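Local coordinates for protein nuclear receptor subfamily 1 group I member 3 (Mus musculus, PDB 1XNX) that acts as a nuclear receptor that pairs with RXR and switches on xenobiotic- and retinoic-acid-responsive genes, its ligand-binding domain here holding the inverse agonist androstenol, at residues A[88-93]-A[173-178]; A[57-62]-A[134-139]. All coordinates share one frame; numbering follows the deposited sequence.

In the fold
Both contacts belong to the helical ligand-binding domain, and they lie on opposite sides of its centre, with their own centres about 37 Å apart and nearest atoms about 22 Å apart. Interaction 2 sits at the pocket end: the helix 134-139 lends Met-134 and Ala-137 to the androstenol site, and the side chain of Asp-136 comes within about 5 Å of the steroid. Interaction 1, whose centre lies about 16 Å from the centre of the chain, is an apolar contact away from the pocket. The long helix 62-85 connects the two ends: Leu-65 touches His-139 of interaction 2, while Thr-84 touches Phe-90 and Leu-175 of interaction 1.

Interaction 1 (A[88-93]-A[173-178]); sequences PLFRSL and TALFSP
Phe-176 presents the far end of its ring to Leu-89 and Phe-90, with Leu-93 at its edge, and the whole contact is apolar, with no hydrogen bond running from one segment to the other. The aromatic pair comes first. Atom CE2 of Phe-176 lies 4.0 Å from CD1 of Phe-90, close to the plane of the Phe-90 ring, at its edge. The Phe-176 ring also reaches the backbone: its CZ is 4.0 Å from the amide N of Phe-90, which sits at the edge of the Phe-176 ring. What brings the ring there is its first torsion, with CG anti to the carbonyl carbon (chi1 -65°), on a residue that has just left helical geometry.

Leucine methyls fill in around the rings. CD2 of Leu-89 meets CZ of Phe-176 at 3.8 Å, approaching obliquely, while CD1 of Leu-93 stands farther off, 4.4 Å from CE2 of Phe-176, at the ring edge. Leu-175 crosses Phe-90 at about a right angle, its CD1 lying 4.0 Å from CE1 of Phe-90 and its CD2 close to CD1 of the same ring.

Within 88-93, Pro-88 O accepts from both the N and the OG of Ser-92, which reach it from opposite faces of its plane.

Neighbouring helices cover the contact, Met-196 packing on Leu-89 and Phe-176, and Leu-101 on Phe-90 and Leu-93. The short helix 88-91 is thereby fastened to the C-terminal end of helix 164-175, a hydrophobic helix-to-helix junction within the layered alpha-helical fold of the nuclear receptor ligand-binding domain.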
loop_
_atom_site.group_PDB
_atom_site.type_symbol
_atom_site.label_atom_id
_atom_site.label_comp_id
_atom_site.label_asym_id
_atom_site.label_seq_id
_atom_site.Cartn_x
_atom_site.Cartn_y
_atom_site.Cartn_z
ATOM N N PRO A 88 10.673 -9.711 -29.604
ATOM C CA PRO A 88 11.308 -10.454 -30.697
ATOM C C PRO A 88 11.553 -11.914 -30.313
ATOM O O PRO A 88 11.436 -12.815 -31.135
ATOM C CB PRO A 88 12.603 -9.676 -30.931
ATOM C CG PRO A 88 12.910 -9.134 -29.572
ATOM C CD PRO A 88 11.561 -8.640 -29.121
ATOM N N LEU A 89 11.888 -12.138 -29.051
ATOM C CA LEU A 89 12.133 -13.484 -28.573
ATOM C C LEU A 89 10.875 -14.337 -28.761
ATOM O O LEU A 89 10.952 -15.485 -29.200
ATOM C CB LEU A 89 12.523 -13.442 -27.099
ATOM C CG LEU A 89 13.154 -14.717 -26.552
ATOM C CD1 LEU A 89 14.468 -14.979 -27.275
ATOM C CD2 LEU A 89 13.377 -14.564 -25.056
ATOM N N PHE A 90 9.718 -13.765 -28.433
ATOM C CA PHE A 90 8.436 -14.463 -28.563
ATOM C C PHE A 90 8.079 -14.679 -30.032
ATOM O O PHE A 90 7.610 -15.753 -30.420
ATOM C CB PHE A 90 7.317 -13.659 -27.884
ATOM C CG PHE A 90 5.992 -14.375 -27.841
ATOM C CD1 PHE A 90 5.865 -15.590 -27.170
ATOM C CD2 PHE A 90 4.868 -13.834 -28.465
ATOM C CE1 PHE A 90 4.641 -16.258 -27.125
ATOM C CE2 PHE A 90 3.636 -14.492 -28.428
ATOM C CZ PHE A 90 3.522 -15.710 -27.754
ATOM N N ARG A 91 8.298 -13.643 -30.838
ATOM C CA ARG A 91 8.017 -13.699 -32.269
ATOM C C ARG A 91 8.844 -14.809 -32.932
ATOM O O ARG A 91 8.397 -15.448 -33.889
ATOM C CB ARG A 91 8.340 -12.346 -32.913
ATOM C CG ARG A 91 7.631 -11.177 -32.236
ATOM C CD ARG A 91 7.767 -9.853 -32.979
ATOM N NE ARG A 91 9.144 -9.373 -33.095
ATOM C CZ ARG A 91 9.484 -8.084 -33.083
ATOM N NH1 ARG A 91 8.547 -7.156 -32.947
ATOM N NH2 ARG A 91 10.752 -7.717 -33.236
ATOM N N SER A 92 10.044 -15.034 -32.401
ATOM C CA SER A 92 10.965 -16.053 -32.901
ATOM C C SER A 92 10.402 -17.466 -32.810
ATOM O O SER A 92 11.021 -18.412 -33.305
ATOM C CB SER A 92 12.283 -15.997 -32.118
ATOM O OG SER A 92 12.942 -14.748 -32.294
ATOM N N LEU A 93 9.243 -17.618 -32.173
ATOM C CA LEU A 93 8.632 -18.939 -32.031
ATOM C C LEU A 93 7.657 -19.195 -33.170
ATOM O O LEU A 93 7.380 -18.295 -33.973
ATOM C CB LEU A 93 7.892 -19.049 -30.693
ATOM C CG LEU A 93 8.670 -18.889 -29.381
ATOM C CD1 LEU A 93 7.744 -19.147 -28.232
ATOM C CD2 LEU A 93 9.820 -19.864 -29.329
ATOM N N THR A 173 8.512 -14.747 -17.404
ATOM C CA THR A 173 8.803 -16.062 -16.871
ATOM C C THR A 173 7.575 -16.940 -17.070
ATOM O O THR A 173 7.685 -18.093 -17.491
ATOM C CB THR A 173 9.140 -15.970 -15.375
ATOM O OG1 THR A 173 10.197 -15.022 -15.190
ATOM C CG2 THR A 173 9.584 -17.323 -14.835
ATOM N N ALA A 174 6.402 -16.393 -16.777
ATOM C CA ALA A 174 5.162 -17.147 -16.937
ATOM C C ALA A 174 4.830 -17.374 -18.408
ATOM O O ALA A 174 4.240 -18.383 -18.764
ATOM C CB ALA A 174 4.009 -16.418 -16.257
ATOM N N LEU A 175 5.211 -16.429 -19.256
ATOM C CA LEU A 175 4.935 -16.516 -20.683
ATOM C C LEU A 175 5.612 -17.692 -21.371
ATOM O O LEU A 175 4.963 -18.458 -22.090
ATOM C CB LEU A 175 5.359 -15.223 -21.384
ATOM C CG LEU A 175 5.212 -15.246 -22.904
ATOM C CD1 LEU A 175 3.787 -15.638 -23.268
ATOM C CD2 LEU A 175 5.575 -13.881 -23.482
ATOM N N PHE A 176 6.917 -17.826 -21.148
ATOM C CA PHE A 176 7.704 -18.888 -21.764
ATOM C C PHE A 176 7.693 -20.224 -21.021
ATOM O O PHE A 176 8.730 -20.880 -20.902
ATOM C CB PHE A 176 9.149 -18.416 -21.934
ATOM C CG PHE A 176 9.303 -17.263 -22.884
ATOM C CD1 PHE A 176 9.699 -16.011 -22.425
ATOM C CD2 PHE A 176 9.083 -17.438 -24.251
ATOM C CE1 PHE A 176 9.876 -14.949 -23.314
ATOM C CE2 PHE A 176 9.256 -16.386 -25.146
ATOM C CZ PHE A 176 9.656 -15.141 -24.674
ATOM N N SER A 177 6.534 -20.635 -20.519
ATOM C CA SER A 177 6.439 -21.911 -19.814
ATOM C C SER A 177 6.114 -22.984 -20.851
ATOM O O SER A 177 5.129 -22.867 -21.575
ATOM C CB SER A 177 5.343 -21.851 -18.755
ATOM O OG SER A 177 5.187 -23.112 -18.126
ATOM N N PRO A 178 6.934 -24.046 -20.935
ATOM C CA PRO A 178 6.711 -25.124 -21.904
ATOM C C PRO A 178 5.640 -26.148 -21.528
ATOM O O PRO A 178 4.995 -26.737 -22.396
ATOM C CB PRO A 178 8.085 -25.762 -22.008
ATOM C CG PRO A 178 8.551 -25.700 -20.588
ATOM C CD PRO A 178 8.175 -24.284 -20.176
#

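Interaction 2 (A[57-62]-A[134-139]); sequences QPRGPV and MEDAVH
Arg-59 stretches along His-139 to reach Asp-136, and Arg-59 and His-139 carry the contact between them. The arginine CG is anti to the carbonyl carbon (chi1 -62°), and from CG to NE the chain runs extended, sliding past the histidine in the opposite direction. Arg-59 CB rests over a face of the His-139 imidazole, 3.7 Å from its centroid, in a CH-pi contact; farther out, Arg-59 CD is 3.6 Å from His-139 CG.

At the far end the guanidinium takes Asp-136 side-on, with two nitrogens on one oxygen. Arg-59 NE is 3.0 Å from Asp-136 OD1, on the anti lone pair of that oxygen, and Arg-59 NH2 is 3.2 Å from the same Asp-136 OD1, also on the anti side but tilted out of the carboxylate plane. OD1 lies in the plane of the guanidinium, though the carboxylate as a whole is turned 66° from it. Arg-54 adds a second salt bridge to OD1, and OD2 accepts from the backbone N of Lys-133. Glu-135 O sits over the centre of one guanidinium face.

The loop 57-62, which leads into helix 62-85 of the nuclear receptor ligand-binding domain, is in this way tied to the short helix 134-139 that follows the small beta-sheet. Asp-136 also touches Phe-69, a pocket residue. With an alanine at Arg-59, Asp-136 OD1 is likely to lose the two-nitrogen grip and keep the salt bridge to Arg-54, and the part of the imidazole under CD would be uncovered while CB could stay.

His-139, its CG anti to the backbone N (chi1 -169°), reaches the loop backbone at Gly-60, where His-139 NE2 donates to Gly-60 O at 2.9 Å, with the acceptor in the ring plane. Val-62 crosses the histidine at a slant, Val-62 CG2 being 3.5 Å from His-139 O.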
loop_
_atom_site.group_PDB
_atom_site.type_symbol
_atom_site.label_atom_id
_atom_site.label_comp_id
_atom_site.label_asym_id
_atom_site.label_seq_id
_atom_site.Cartn_x
_atom_site.Cartn_y
_atom_site.Cartn_z
ATOM N N GLN A 57 -24.003 0.443 0.162
ATOM C CA GLN A 57 -24.542 0.762 -1.153
ATOM C C GLN A 57 -25.030 -0.491 -1.892
ATOM O O GLN A 57 -24.348 -1.514 -1.928
ATOM C CB GLN A 57 -23.467 1.478 -1.987
ATOM C CG GLN A 57 -24.008 2.383 -3.068
ATOM C CD GLN A 57 -24.716 3.608 -2.504
ATOM O OE1 GLN A 57 -24.147 4.362 -1.713
ATOM N NE2 GLN A 57 -25.963 3.812 -2.915
ATOM N N PRO A 58 -26.237 -0.432 -2.470
ATOM C CA PRO A 58 -26.778 -1.580 -3.208
ATOM C C PRO A 58 -26.211 -1.635 -4.640
ATOM O O PRO A 58 -25.673 -0.642 -5.130
ATOM C CB PRO A 58 -28.283 -1.322 -3.169
ATOM C CG PRO A 58 -28.359 0.173 -3.189
ATOM C CD PRO A 58 -27.280 0.577 -2.219
ATOM N N ARG A 59 -26.330 -2.781 -5.310
ATOM C CA ARG A 59 -25.808 -2.928 -6.671
ATOM C C ARG A 59 -26.854 -3.215 -7.742
ATOM O O ARG A 59 -26.574 -3.110 -8.936
ATOM C CB ARG A 59 -24.760 -4.037 -6.723
ATOM C CG ARG A 59 -23.542 -3.807 -5.868
ATOM C CD ARG A 59 -22.492 -4.841 -6.198
ATOM N NE ARG A 59 -21.330 -4.743 -5.322
ATOM C CZ ARG A 59 -21.320 -5.140 -4.057
ATOM N NH1 ARG A 59 -22.410 -5.665 -3.520
ATOM N NH2 ARG A 59 -20.221 -5.009 -3.334
ATOM N N GLY A 60 -28.049 -3.605 -7.332
ATOM C CA GLY A 60 -29.079 -3.875 -8.318
ATOM C C GLY A 60 -28.732 -4.908 -9.383
ATOM O O GLY A 60 -28.103 -5.922 -9.083
ATOM N N PRO A 61 -29.130 -4.669 -10.647
ATOM C CA PRO A 61 -28.899 -5.547 -11.797
ATOM C C PRO A 61 -27.485 -6.064 -12.015
ATOM O O PRO A 61 -26.507 -5.324 -11.920
ATOM C CB PRO A 61 -29.399 -4.708 -12.974
ATOM C CG PRO A 61 -29.206 -3.312 -12.511
ATOM C CD PRO A 61 -29.713 -3.398 -11.102
ATOM N N VAL A 62 -27.397 -7.349 -12.333
ATOM C CA VAL A 62 -26.121 -7.999 -12.574
ATOM C C VAL A 62 -25.590 -7.799 -13.993
ATOM O O VAL A 62 -24.411 -7.511 -14.179
ATOM C CB VAL A 62 -26.223 -9.507 -12.316
ATOM C CG1 VAL A 62 -24.929 -10.181 -12.698
ATOM C CG2 VAL A 62 -26.542 -9.761 -10.856
ATOM N N MET A 134 -13.767 -7.216 -3.952
ATOM C CA MET A 134 -14.050 -8.633 -4.160
ATOM C C MET A 134 -15.551 -8.887 -4.203
ATOM O O MET A 134 -16.030 -9.734 -4.965
ATOM C CB MET A 134 -13.428 -9.487 -3.051
ATOM C CG MET A 134 -13.409 -10.978 -3.397
ATOM S SD MET A 134 -13.196 -12.094 -1.995
ATOM C CE MET A 134 -14.877 -12.465 -1.620
ATOM N N GLU A 135 -16.292 -8.140 -3.390
ATOM C CA GLU A 135 -17.739 -8.297 -3.336
ATOM C C GLU A 135 -18.395 -8.038 -4.693
ATOM O O GLU A 135 -19.443 -8.602 -4.988
ATOM C CB GLU A 135 -18.342 -7.361 -2.291
ATOM C CG GLU A 135 -17.831 -7.567 -0.871
ATOM C CD GLU A 135 -16.352 -7.206 -0.707
ATOM O OE1 GLU A 135 -15.825 -6.398 -1.515
ATOM O OE2 GLU A 135 -15.721 -7.721 0.246
ATOM N N ASP A 136 -17.780 -7.197 -5.521
ATOM C CA ASP A 136 -18.350 -6.896 -6.831
ATOM C C ASP A 136 -18.318 -8.126 -7.725
ATOM O O ASP A 136 -19.230 -8.352 -8.529
ATOM C CB ASP A 136 -17.594 -5.752 -7.512
ATOM C CG ASP A 136 -17.496 -4.510 -6.637
ATOM O OD1 ASP A 136 -18.470 -4.213 -5.899
ATOM O OD2 ASP A 136 -16.442 -3.825 -6.699
ATOM N N ALA A 137 -17.262 -8.919 -7.589
ATOM C CA ALA A 137 -17.122 -10.135 -8.381
ATOM C C ALA A 137 -18.121 -11.156 -7.839
ATOM O O ALA A 137 -18.673 -11.964 -8.596
ATOM C CB ALA A 137 -15.684 -10.673 -8.289
ATOM N N VAL A 138 -18.352 -11.109 -6.526
ATOM C CA VAL A 138 -19.313 -12.013 -5.897
ATOM C C VAL A 138 -20.684 -11.778 -6.532
ATOM O O VAL A 138 -21.348 -12.712 -6.968
ATOM C CB VAL A 138 -19.416 -11.756 -4.384
ATOM C CG1 VAL A 138 -20.464 -12.663 -3.780
ATOM C CG2 VAL A 138 -18.051 -11.979 -3.717
ATOM N N HIS A 139 -21.077 -10.512 -6.589
ATOM C CA HIS A 139 -22.346 -10.082 -7.163
ATOM C C HIS A 139 -22.481 -10.481 -8.635
ATOM O O HIS A 139 -23.599 -10.554 -9.154
ATOM C CB HIS A 139 -22.463 -8.561 -7.043
ATOM C CG HIS A 139 -23.821 -8.030 -7.370
ATOM N ND1 HIS A 139 -24.898 -8.163 -6.519
ATOM C CD2 HIS A 139 -24.283 -7.374 -8.461
ATOM C CE1 HIS A 139 -25.962 -7.610 -7.072
ATOM N NE2 HIS A 139 -25.617 -7.125 -8.250
#